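Local coordinates for protein VirX1 (Cyanophage Syn10, PDB 6QGM) that iodinates diverse substrates as a viral halogenase, probably flavin-dependent, of the tryptophan halogenase family, at residues B[72-77]-B[164-169]. Numbering follows the deposited sequence.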
loop_
_atom_site.group_PDB
_atom_site.type_symbol
_atom_site.label_atom_id
_atom_site.label_comp_id
_atom_site.label_asym_id
_atom_site.label_seq_id
_atom_site.Cartn_x
_atom_site.Cartn_y
_atom_site.Cartn_z
ATOM N N ASN B 72 7.681 -31.188 31.875
ATOM C CA ASN B 72 9.070 -31.469 31.430
ATOM C C ASN B 72 9.575 -30.342 30.532
ATOM O O ASN B 72 10.323 -30.634 29.571
ATOM C CB ASN B 72 9.170 -32.805 30.694
ATOM C CG ASN B 72 9.058 -33.972 31.636
ATOM O OD1 ASN B 72 9.897 -34.138 32.505
ATOM N ND2 ASN B 72 8.019 -34.768 31.485
ATOM N N ALA B 73 9.204 -29.099 30.836
ATOM C CA ALA B 73 9.516 -27.938 29.983
ATOM C C ALA B 73 10.988 -27.591 30.173
ATOM O O ALA B 73 11.529 -27.844 31.265
ATOM C CB ALA B 73 8.624 -26.769 30.314
ATOM N N THR B 74 11.615 -27.078 29.119
ATOM C CA THR B 74 12.938 -26.417 29.166
ATOM C C THR B 74 12.809 -25.078 28.451
ATOM O O THR B 74 11.716 -24.814 27.901
ATOM C CB THR B 74 14.042 -27.320 28.600
ATOM O OG1 THR B 74 13.873 -27.417 27.186
ATOM C CG2 THR B 74 14.048 -28.692 29.232
ATOM N N TYR B 75 13.868 -24.268 28.503
ATOM C CA TYR B 75 13.923 -22.897 27.929
ATOM C C TYR B 75 14.458 -22.962 26.501
ATOM O O TYR B 75 15.190 -23.904 26.156
ATOM C CB TYR B 75 14.772 -21.967 28.805
ATOM C CG TYR B 75 14.086 -21.473 30.050
ATOM C CD1 TYR B 75 12.986 -20.633 29.962
ATOM C CD2 TYR B 75 14.538 -21.812 31.312
ATOM C CE1 TYR B 75 12.351 -20.143 31.091
ATOM C CE2 TYR B 75 13.915 -21.326 32.449
ATOM C CZ TYR B 75 12.818 -20.494 32.338
ATOM O OH TYR B 75 12.180 -20.015 33.437
ATOM N N LYS B 76 14.091 -21.953 25.715
ATOM C CA LYS B 76 14.440 -21.827 24.279
ATOM C C LYS B 76 14.749 -20.358 23.948
ATOM O O LYS B 76 13.835 -19.515 24.071
ATOM C CB LYS B 76 13.273 -22.339 23.445
ATOM C CG LYS B 76 13.521 -22.347 21.947
ATOM C CD LYS B 76 12.236 -22.288 21.159
ATOM C CE LYS B 76 12.472 -22.001 19.702
ATOM N NZ LYS B 76 11.185 -21.791 19.013
ATOM N N ASN B 77 15.977 -20.083 23.510
ATOM C CA ASN B 77 16.482 -18.707 23.270
ATOM C C ASN B 77 16.645 -18.442 21.766
ATOM O O ASN B 77 16.807 -17.264 21.401
ATOM C CB ASN B 77 17.789 -18.487 24.036
ATOM C CG ASN B 77 17.564 -18.375 25.526
ATOM O OD1 ASN B 77 17.267 -19.371 26.182
ATOM N ND2 ASN B 77 17.668 -17.166 26.059
ATOM N N ALA B 164 11.530 -18.152 25.128
ATOM C CA ALA B 164 10.367 -19.051 24.956
ATOM C C ALA B 164 10.717 -20.426 25.548
ATOM O O ALA B 164 11.665 -20.494 26.355
ATOM C CB ALA B 164 9.988 -19.132 23.501
ATOM N N TYR B 165 9.985 -21.486 25.172
ATOM C CA TYR B 165 9.928 -22.768 25.931
ATOM C C TYR B 165 9.835 -23.961 24.977
ATOM O O TYR B 165 9.239 -23.832 23.902
ATOM C CB TYR B 165 8.728 -22.756 26.878
ATOM C CG TYR B 165 8.623 -21.519 27.738
ATOM C CD1 TYR B 165 7.979 -20.376 27.289
ATOM C CD2 TYR B 165 9.175 -21.473 29.002
ATOM C CE1 TYR B 165 7.879 -19.230 28.065
ATOM C CE2 TYR B 165 9.095 -20.336 29.791
ATOM C CZ TYR B 165 8.436 -19.215 29.328
ATOM O OH TYR B 165 8.346 -18.108 30.116
ATOM N N HIS B 166 10.465 -25.072 25.353
ATOM C CA HIS B 166 10.177 -26.454 24.870
ATOM C C HIS B 166 9.233 -27.104 25.882
ATOM O O HIS B 166 9.544 -27.037 27.070
ATOM C CB HIS B 166 11.470 -27.272 24.718
ATOM C CG HIS B 166 12.486 -26.635 23.831
ATOM N ND1 HIS B 166 13.697 -26.180 24.303
ATOM C CD2 HIS B 166 12.491 -26.395 22.509
ATOM C CE1 HIS B 166 14.408 -25.706 23.305
ATOM N NE2 HIS B 166 13.688 -25.833 22.184
ATOM N N ILE B 167 8.108 -27.659 25.443
ATOM C CA ILE B 167 7.066 -28.234 26.342
ATOM C C ILE B 167 6.619 -29.590 25.797
ATOM O O ILE B 167 6.680 -29.801 24.566
ATOM C CB ILE B 167 5.883 -27.255 26.489
ATOM C CG1 ILE B 167 5.064 -27.155 25.205
ATOM C CG2 ILE B 167 6.369 -25.877 26.956
ATOM C CD1 ILE B 167 3.876 -26.231 25.301
ATOM N N ASP B 168 6.196 -30.477 26.693
ATOM C CA ASP B 168 5.332 -31.641 26.376
ATOM C C ASP B 168 3.906 -31.088 26.336
ATOM O O ASP B 168 3.390 -30.717 27.410
ATOM C CB ASP B 168 5.535 -32.751 27.411
ATOM C CG ASP B 168 4.593 -33.944 27.322
ATOM O OD1 ASP B 168 3.440 -33.772 26.881
ATOM O OD2 ASP B 168 5.005 -35.036 27.721
ATOM N N ALA B 169 3.308 -30.987 25.145
ATOM C CA ALA B 169 2.030 -30.271 24.923
ATOM C C ALA B 169 0.883 -30.934 25.697
ATOM O O ALA B 169 0.019 -30.202 26.183
ATOM C CB ALA B 169 1.758 -30.222 23.443
#
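Thr74 and His166 form a hydrogen-bonded antiparallel pair between strands 74-76 and 164-168. Thr74 N donates to His166 O at 2.9 Å, and His166 N returns a bond to Thr74 O. Lys76 and Ala164 repeat this pattern, with Tyr75 and Tyr165 as the non-hydrogen-bonded pair between. The strand axes approach to 4.1 Å at 137°, a marked twist.

Thr74, Lys76, Ala164 and His166 share one face. His166 ND1 donates, in its ring plane, to Thr74 OG1 at 3.1 Å. That hydroxyl donates to Pro285 O. Lys76 CB lies over one imidazole face, a CH-pi contact 3.8 Å from the ring centroid. CG anti to the backbone N (chi1 -177°) carries the extended lysine across the His166 side chain at about a right angle. Its NZ bonds to Thr49 O and Ser356 OG. Thr271 OG1 holds His166 NE2, fixing the ring.

On the other face, Tyr75 and Tyr165 run side by side, Tyr75 CE1 3.5 Å from Tyr165 CE2, both hydroxyls bonded to the Asp64 carboxylate.

Strand 164-168 is central between 46-48 and 74-76, and Asp168 N-caps helix 169-181. Edge strand 74-76 leads into strand 78-82 of the seven-stranded sheet. Helix 518-527 packs on Tyr75, helix 52-59 on Tyr165.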